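Local coordinates for putative metal resistance protein (Proteus mirabilis, PDB 6C29) that forms the N-terminal periplasmic part of ScsB, a tandem immunoglobulin-fold unit that primes the disulfide isomerase ScsC, probably through protein-disulfide reductase activity, at residues W42-R47 / T110-S115; W69-P74 / Q85-E90; D14-R19 / V36-G41. All blocks are in the same frame, centred on the assembly; numbering follows the deposited sequence. Where two conformers were deposited one is given.

Interaction 1 (W42-R47 / T110-S115)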
# COMPACT_ATOMS: atom_id res chain seq x y z
N TRP A 42 -17.07 -0.52 2.93
CA TRP A 42 -16.03 0.44 3.26
C TRP A 42 -14.65 -0.14 2.94
O TRP A 42 -14.39 -1.33 3.15
CB TRP A 42 -16.08 0.84 4.75
CG TRP A 42 -17.28 1.68 5.11
CD1 TRP A 42 -18.49 1.23 5.54
CD2 TRP A 42 -17.37 3.11 5.09
NE1 TRP A 42 -19.32 2.29 5.78
CE2 TRP A 42 -18.66 3.45 5.52
CE3 TRP A 42 -16.49 4.12 4.75
CZ2 TRP A 42 -19.08 4.77 5.61
CZ3 TRP A 42 -16.90 5.43 4.85
CH2 TRP A 42 -18.19 5.74 5.27
N LYS A 43 -13.80 0.71 2.39
CA LYS A 43 -12.43 0.39 2.02
C LYS A 43 -11.45 1.32 2.67
O LYS A 43 -11.83 2.37 3.18
CB LYS A 43 -12.29 0.45 0.50
CG LYS A 43 -13.21 -0.53 -0.22
CD LYS A 43 -13.62 -0.07 -1.60
CE LYS A 43 -14.73 -0.98 -2.19
NZ LYS A 43 -16.10 -0.72 -1.65
N THR A 44 -10.18 0.93 2.72
CA THR A 44 -9.14 1.90 2.99
C THR A 44 -8.20 1.88 1.80
O THR A 44 -8.48 1.22 0.81
CB THR A 44 -8.44 1.64 4.32
OG1 THR A 44 -7.55 2.73 4.63
CG2 THR A 44 -7.70 0.32 4.37
N TYR A 45 -7.17 2.71 1.86
CA TYR A 45 -6.39 3.03 0.68
C TYR A 45 -4.96 2.53 0.73
O TYR A 45 -4.38 2.32 1.78
CB TYR A 45 -6.34 4.52 0.51
CG TYR A 45 -7.64 5.23 0.25
CD1 TYR A 45 -8.09 5.43 -1.05
CD2 TYR A 45 -8.39 5.74 1.29
CE1 TYR A 45 -9.27 6.13 -1.31
CE2 TYR A 45 -9.55 6.44 1.05
CZ TYR A 45 -9.98 6.64 -0.26
OH TYR A 45 -11.13 7.34 -0.49
N TRP A 46 -4.42 2.38 -0.46
CA TRP A 46 -3.02 2.07 -0.66
C TRP A 46 -2.18 3.34 -0.56
O TRP A 46 -2.72 4.43 -0.43
CB TRP A 46 -2.88 1.41 -2.03
CG TRP A 46 -1.56 0.77 -2.39
CD1 TRP A 46 -0.82 -0.06 -1.64
CD2 TRP A 46 -0.89 0.88 -3.65
NE1 TRP A 46 0.29 -0.48 -2.33
CE2 TRP A 46 0.27 0.09 -3.57
CE3 TRP A 46 -1.14 1.58 -4.84
CZ2 TRP A 46 1.17 -0.04 -4.61
CZ3 TRP A 46 -0.23 1.44 -5.89
CH2 TRP A 46 0.90 0.63 -5.76
N ARG A 47 -0.87 3.19 -0.70
CA ARG A 47 0.01 4.36 -0.61
C ARG A 47 -0.25 5.38 -1.71
O ARG A 47 0.01 6.57 -1.52
CB ARG A 47 1.47 3.92 -0.65
CG ARG A 47 1.89 3.28 -1.93
CD ARG A 47 3.33 2.81 -1.86
NE ARG A 47 3.66 2.24 -3.15
CZ ARG A 47 4.23 1.07 -3.35
NH1 ARG A 47 4.63 0.31 -2.31
NH2 ARG A 47 4.43 0.65 -4.58
N THR A 110 -4.08 8.18 11.48
CA THR A 110 -5.15 8.82 10.73
C THR A 110 -5.59 7.82 9.68
O THR A 110 -4.90 7.60 8.66
CB THR A 110 -4.72 10.12 10.11
OG1 THR A 110 -4.29 11.02 11.15
CG2 THR A 110 -5.89 10.74 9.30
N LEU A 111 -6.69 7.14 9.96
CA LEU A 111 -7.21 6.11 9.08
C LEU A 111 -8.17 6.72 8.09
O LEU A 111 -9.14 7.39 8.47
CB LEU A 111 -7.92 5.01 9.86
CG LEU A 111 -8.48 3.88 8.99
CD1 LEU A 111 -7.37 3.06 8.39
CD2 LEU A 111 -9.37 3.00 9.88
N SER A 112 -7.91 6.51 6.82
CA SER A 112 -8.84 6.87 5.78
C SER A 112 -9.72 5.70 5.41
O SER A 112 -9.23 4.56 5.22
CB SER A 112 -8.08 7.35 4.57
OG SER A 112 -7.11 6.36 4.30
N THR A 113 -11.02 5.93 5.36
CA THR A 113 -11.95 4.90 4.92
C THR A 113 -12.83 5.54 3.88
O THR A 113 -13.09 6.76 3.92
CB THR A 113 -12.77 4.29 6.09
OG1 THR A 113 -13.45 5.32 6.82
CG2 THR A 113 -11.84 3.51 7.06
N CYS A 114 -13.32 4.73 2.97
CA CYS A 114 -14.12 5.23 1.87
C CYS A 114 -15.29 4.33 1.51
O CYS A 114 -15.14 3.12 1.42
CB CYS A 114 -13.26 5.41 0.65
SG CYS A 114 -14.22 5.91 -0.80
N SER A 115 -16.43 4.95 1.29
CA SER A 115 -17.53 4.22 0.70
C SER A 115 -17.81 4.95 -0.63
O SER A 115 -17.39 4.48 -1.70
CB SER A 115 -18.71 4.15 1.67
OG SER A 115 -19.72 3.24 1.25
O HOH W 1 -15.90 1.99 -1.61

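Interaction 2 (W69-P74 / Q85-E90)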
# COMPACT_ATOMS: atom_id res chain seq x y z
N TRP A 69 6.99 1.21 6.40
CA TRP A 69 5.59 0.79 6.33
C TRP A 69 5.46 -0.14 5.13
O TRP A 69 5.67 0.26 3.98
CB TRP A 69 4.66 1.99 6.19
CG TRP A 69 3.19 1.73 6.16
CD1 TRP A 69 2.52 0.98 5.23
CD2 TRP A 69 2.21 2.24 7.05
NE1 TRP A 69 1.17 0.99 5.51
CE2 TRP A 69 0.95 1.75 6.63
CE3 TRP A 69 2.27 3.06 8.19
CZ2 TRP A 69 -0.23 2.07 7.28
CZ3 TRP A 69 1.10 3.37 8.83
CH2 TRP A 69 -0.14 2.87 8.38
N HIS A 70 5.18 -1.40 5.40
CA HIS A 70 5.08 -2.38 4.33
C HIS A 70 3.64 -2.39 3.86
O HIS A 70 2.69 -2.50 4.65
CB HIS A 70 5.48 -3.78 4.80
CG HIS A 70 6.88 -3.88 5.31
ND1 HIS A 70 7.96 -4.08 4.49
CD2 HIS A 70 7.36 -3.85 6.57
CE1 HIS A 70 9.06 -4.15 5.22
NE2 HIS A 70 8.72 -4.01 6.49
N TRP A 71 3.45 -2.26 2.56
CA TRP A 71 2.11 -2.19 2.01
C TRP A 71 1.71 -3.52 1.40
O TRP A 71 2.31 -3.96 0.42
CB TRP A 71 2.03 -1.10 0.94
CG TRP A 71 2.21 0.28 1.48
CD1 TRP A 71 3.37 0.97 1.56
CD2 TRP A 71 1.18 1.14 2.00
NE1 TRP A 71 3.15 2.22 2.12
CE2 TRP A 71 1.81 2.34 2.40
CE3 TRP A 71 -0.19 1.00 2.19
CZ2 TRP A 71 1.08 3.40 2.96
CZ3 TRP A 71 -0.90 2.06 2.73
CH2 TRP A 71 -0.27 3.22 3.13
N PRO A 72 0.68 -4.17 1.93
CA PRO A 72 0.18 -5.37 1.29
C PRO A 72 -0.25 -5.09 -0.12
O PRO A 72 -0.64 -3.95 -0.46
CB PRO A 72 -0.98 -5.79 2.18
CG PRO A 72 -0.60 -5.20 3.54
CD PRO A 72 -0.01 -3.89 3.20
N SER A 73 -0.18 -6.11 -0.96
CA SER A 73 -0.53 -5.95 -2.35
C SER A 73 -1.95 -5.40 -2.44
O SER A 73 -2.86 -5.97 -1.81
CB SER A 73 -0.38 -7.30 -3.07
OG SER A 73 -0.35 -7.11 -4.45
N PRO A 74 -2.19 -4.32 -3.21
CA PRO A 74 -3.52 -3.68 -3.19
C PRO A 74 -4.50 -4.27 -4.18
O PRO A 74 -4.18 -5.16 -4.98
CB PRO A 74 -3.20 -2.23 -3.58
CG PRO A 74 -2.07 -2.41 -4.58
CD PRO A 74 -1.23 -3.53 -4.02
N GLN A 85 -7.26 2.74 -5.46
CA GLN A 85 -6.39 1.62 -5.13
C GLN A 85 -6.35 1.46 -3.61
O GLN A 85 -6.10 2.44 -2.90
CB GLN A 85 -4.98 1.82 -5.69
CG GLN A 85 -5.03 2.00 -7.21
CD GLN A 85 -3.70 2.26 -7.84
OE1 GLN A 85 -3.38 1.68 -8.88
NE2 GLN A 85 -2.94 3.19 -7.28
N GLY A 86 -6.63 0.26 -3.11
CA GLY A 86 -6.69 0.07 -1.67
C GLY A 86 -7.15 -1.31 -1.30
O GLY A 86 -6.80 -2.29 -1.97
N TYR A 87 -7.89 -1.40 -0.19
CA TYR A 87 -8.19 -2.64 0.46
C TYR A 87 -9.62 -2.69 0.91
O TYR A 87 -10.14 -1.70 1.46
CB TYR A 87 -7.31 -2.83 1.67
CG TYR A 87 -5.82 -2.59 1.43
CD1 TYR A 87 -5.03 -3.59 0.89
CD2 TYR A 87 -5.24 -1.38 1.73
CE1 TYR A 87 -3.66 -3.38 0.68
CE2 TYR A 87 -3.87 -1.14 1.53
CZ TYR A 87 -3.09 -2.15 1.02
OH TYR A 87 -1.74 -1.96 0.82
N ASP A 88 -10.27 -3.82 0.73
CA ASP A 88 -11.58 -4.00 1.35
C ASP A 88 -11.56 -5.15 2.33
O ASP A 88 -10.60 -5.93 2.38
CB ASP A 88 -12.68 -4.18 0.28
CG ASP A 88 -12.52 -5.42 -0.53
OD1 ASP A 88 -11.47 -6.07 -0.46
OD2 ASP A 88 -13.49 -5.74 -1.29
N LYS A 89 -12.59 -5.14 3.18
CA LYS A 89 -12.84 -6.18 4.21
C LYS A 89 -11.88 -6.06 5.40
O LYS A 89 -12.31 -5.86 6.52
CB LYS A 89 -12.75 -7.60 3.63
CG LYS A 89 -13.41 -7.85 2.26
CD LYS A 89 -14.89 -7.59 2.24
CE LYS A 89 -15.46 -7.93 0.84
NZ LYS A 89 -16.85 -7.43 0.65
N GLU A 90 -10.59 -6.23 5.15
CA GLU A 90 -9.59 -6.19 6.19
C GLU A 90 -8.21 -6.13 5.59
O GLU A 90 -8.00 -6.60 4.48
CB GLU A 90 -9.71 -7.39 7.11
CG GLU A 90 -9.66 -8.69 6.41
CD GLU A 90 -9.83 -9.81 7.42
OE1 GLU A 90 -8.79 -10.18 8.01
OE2 GLU A 90 -11.00 -10.23 7.66

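Interaction 3 (D14-R19 / V36-G41)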
# COMPACT_ATOMS: atom_id res chain seq x y z
N ASP A 14 -18.51 3.99 12.75
CA ASP A 14 -19.15 2.73 13.06
C ASP A 14 -18.76 1.61 12.11
O ASP A 14 -19.38 0.54 12.13
CB ASP A 14 -20.68 2.90 13.03
CG ASP A 14 -21.21 3.32 11.65
OD1 ASP A 14 -20.47 3.24 10.63
OD2 ASP A 14 -22.39 3.76 11.59
N HIS A 15 -17.74 1.86 11.28
CA HIS A 15 -17.41 0.91 10.21
C HIS A 15 -15.96 0.47 10.16
O HIS A 15 -15.53 -0.14 9.16
CB HIS A 15 -17.77 1.51 8.85
CG HIS A 15 -17.04 2.77 8.55
ND1 HIS A 15 -17.59 4.01 8.76
CD2 HIS A 15 -15.78 2.98 8.09
CE1 HIS A 15 -16.70 4.93 8.43
NE2 HIS A 15 -15.60 4.33 8.02
N ALA A 16 -15.18 0.83 11.16
CA ALA A 16 -13.82 0.33 11.28
C ALA A 16 -13.47 -0.01 12.71
O ALA A 16 -13.95 0.61 13.65
CB ALA A 16 -12.82 1.34 10.74
N GLN A 17 -12.62 -1.01 12.86
CA GLN A 17 -11.98 -1.29 14.12
C GLN A 17 -10.50 -1.48 13.82
O GLN A 17 -10.17 -2.05 12.77
CB GLN A 17 -12.49 -2.58 14.75
CG GLN A 17 -13.94 -2.87 14.86
CD GLN A 17 -14.08 -4.22 15.53
OE1 GLN A 17 -14.48 -5.19 14.91
NE2 GLN A 17 -13.65 -4.29 16.78
N VAL A 18 -9.62 -1.04 14.73
CA VAL A 18 -8.19 -1.22 14.52
C VAL A 18 -7.51 -1.75 15.75
O VAL A 18 -7.97 -1.58 16.87
CB VAL A 18 -7.47 0.10 14.08
CG1 VAL A 18 -8.22 0.78 12.89
CG2 VAL A 18 -7.32 1.05 15.23
N ARG A 19 -6.42 -2.47 15.54
CA ARG A 19 -5.65 -3.06 16.62
C ARG A 19 -4.19 -3.01 16.26
O ARG A 19 -3.85 -3.37 15.15
CB ARG A 19 -6.07 -4.51 16.85
CG ARG A 19 -5.20 -5.26 17.90
CD ARG A 19 -5.75 -6.68 18.15
NE ARG A 19 -4.94 -7.48 19.08
CZ ARG A 19 -4.36 -8.65 18.78
NH1 ARG A 19 -4.45 -9.18 17.56
NH2 ARG A 19 -3.69 -9.31 19.72
N VAL A 36 -6.61 -3.66 10.50
CA VAL A 36 -7.77 -2.85 10.21
C VAL A 36 -8.89 -3.73 9.71
O VAL A 36 -8.71 -4.45 8.73
CB VAL A 36 -7.47 -1.79 9.17
CG1 VAL A 36 -8.69 -0.97 8.88
CG2 VAL A 36 -6.33 -0.89 9.63
N GLN A 37 -10.03 -3.72 10.42
CA GLN A 37 -11.24 -4.46 10.06
C GLN A 37 -12.32 -3.49 9.63
O GLN A 37 -12.66 -2.60 10.40
CB GLN A 37 -11.75 -5.27 11.25
CG GLN A 37 -10.98 -6.54 11.57
CD GLN A 37 -11.42 -7.76 10.76
OE1 GLN A 37 -12.55 -7.85 10.29
NE2 GLN A 37 -10.50 -8.70 10.58
N LEU A 38 -12.88 -3.68 8.43
CA LEU A 38 -13.83 -2.76 7.84
C LEU A 38 -15.21 -3.37 7.68
O LEU A 38 -15.33 -4.53 7.29
CB LEU A 38 -13.32 -2.38 6.47
CG LEU A 38 -11.94 -1.73 6.48
CD1 LEU A 38 -11.34 -1.80 5.08
CD2 LEU A 38 -12.05 -0.29 6.89
N ALA A 39 -16.24 -2.59 7.93
CA ALA A 39 -17.59 -3.03 7.61
C ALA A 39 -17.86 -3.12 6.11
O ALA A 39 -17.17 -2.48 5.31
CB ALA A 39 -18.58 -2.11 8.23
N PRO A 40 -18.87 -3.92 5.71
CA PRO A 40 -19.16 -4.05 4.28
C PRO A 40 -19.41 -2.71 3.61
O PRO A 40 -20.09 -1.85 4.14
CB PRO A 40 -20.41 -4.94 4.26
CG PRO A 40 -20.25 -5.79 5.47
CD PRO A 40 -19.64 -4.90 6.51
N GLY A 41 -18.82 -2.57 2.43
CA GLY A 41 -18.94 -1.39 1.62
C GLY A 41 -17.87 -0.35 1.88
O GLY A 41 -17.76 0.58 1.10

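Interaction 1 (W42-R47 / T110-S115)
Lys-43 and Cys-114 form a single antiparallel bridge between short strand 43-45 and the end of strand 104-114, in the immunoglobulin-fold domain related to the N-terminal domain of DsbD. It is a hydrogen-bonded pair. Lys-43 N donates to Cys-114 O at 2.9 Å, and Cys-114 N donates to Lys-43 O at 2.8 Å. The strand directions differ by 130°, well short of antiparallel, and only this one bridge forms. One further polar bond comes from a side chain. Thr-44 OG1 gives its proton to Ser-112 O at 2.6 Å, approaching nearly along the C=O axis. Thr-44 chi1, -172°, swings the hydroxyl away from the backbone N and leaves CG2 in the more hindered site.

The aromatic contacts lie at two places. Ser-115 CB sits over the six-membered ring of Trp-42, 3.6 Å from its centroid, in a CH-pi contact almost on the ring normal. The Tyr-45 ring touches Ser-112 and Cys-114. Ser-112 OG lies at the ring edge, 3.3 Å from Tyr-45 CD2, while its hydrogen bond goes to Val-54 O. Farther along the ring, Tyr-45 CZ packs on Cys-114 CB at 3.6 Å. The sulfur of Cys-114 stands oblique to this ring. Cys-114 and Ser-115 were both modelled in two conformers, and their contacts here are those of one. Tyr-45 also touches Cys-118. Cys-114 and Cys-118 probably form the redox pair, as in DsbD, and Tyr-45 would then line the active site.

Water bridges the two segments on the lysine side. The Lys-43 chain is extended through chi3 and bends at its last torsion, chi4 78°. Water 1 accepts from Lys-43 NZ, donates weakly to Cys-114 O, and donates to Ser-115 O at 2.9 Å.

Interaction 2 (W69-P74 / Q85-E90)
Tyr-87 OH donates to Pro-72 O at 2.6 Å, the one hydrogen bond between the two segments. The hydroxyl lies somewhat out of the carbonyl plane, tilted by 19°. The tyrosine hydroxyl is also packed by the Trp-71 edge and by Pro-72 CD. It lies in the plane of the Trp-71 ring, 3.6 Å from Trp-71 CE3. Pro-72 CD is 3.5 Å from Tyr-87 OH. Both Trp-71 and Pro-72 cross the tyrosine at about a right angle.

The tyrosine ring is met mainly along its CE1 edge. Ser-73 O lies near the ring plane, 3.7 Å from Tyr-87 CE1. Pro-72 CB touches Tyr-87 CE1 at 3.9 Å. Pro-74 CA approaches the same carbon obliquely, and Pro-74 also packs on the backbone of Gly-86. Chi1 of -49° sets the tyrosine CG beside its own backbone N, and the ring reaches over to the loop. Trp-69, at the end of strand 68-69, lays CD1 over the centre of the Trp-71 ring. Phe-93 meets the rings of Trp-69, Trp-71 and Tyr-87.

Ser-73 OG bonds to Ser-237 OG. The loop after strand 68-69 is thus packed on strand 84-88 of the DsbD-like immunoglobulin-fold domain.

Interaction 3 (D14-R19 / V36-G41)
Val-18 and Val-36 lie side by side and point the same way, with Val-18 CG1 and Val-36 CG2 4.1 Å apart. Each valine brings the methyl that is anti to its own carbonyl carbon to this meeting. Val-18 was modelled in two conformers, and this holds for the one described. On the same face, Ala-16 CB meets Leu-38 CD2 at 4.3 Å. The leucine CG stands beside its backbone N, chi1 -58°, and its end comes back toward strand 16-24. This face packs against strand 104-114: Ala-16 and Val-18 touch Leu-111, and Leu-38 touches Thr-113.

Gln-17 and Gln-37 project from the other face, where Trp-7 touches both. Gln-37 bends at chi2, -85°, and its end leads away from Gln-17. It was modelled in two conformers.

Strands 16-24 and 30-38 form a beta hairpin of the DsbD-like immunoglobulin-fold domain. Strand 16-24 is an outer strand of the four-stranded antiparallel sheet, and 30-38 pairs on with 90-97. Gln-17 and Gln-37 are the hydrogen-bonded pair here. Gln-17 N binds Gln-37 O at 2.9 Å. The return bond, Gln-37 N to Gln-17 O, is also 2.9 Å.

Another bond forms just before strand 16-24 and just after strand 30-38. It is straight at its hydrogen, yet Ala-39 N donates to His-15 O from above the carbonyl plane, 2.8 Å. Ala-39 CB packs on His-15 CB at 3.8 Å. His-15 holds its ring between its backbone N and carbonyl carbon, chi1 61°. There the ring stacks with Trp-42, and NE2 hydrogen-bonds Thr-113 OG1.

In the fold
All three interactions belong to the first, DsbD-like immunoglobulin-fold domain. Interaction 3 closes first along the chain. Its second segment, 36-41, runs directly into 42-47, the first segment of interaction 1, and interaction 2 falls between the two segments of interaction 1. Centres of interactions 1 and 2 are about 9 Å apart, those of 1 and 3 about 10 Å, and those of 2 and 3 about 13 Å. Strands 43-45 and 84-88 are neighbours in one sheet, which joins interactions 1 and 2. His-15 joins interaction 3 to interaction 1. The hairpin and the aromatic loop thus both connect to the strands that carry the probable redox cysteine Cys-114 and its neighbour Tyr-45.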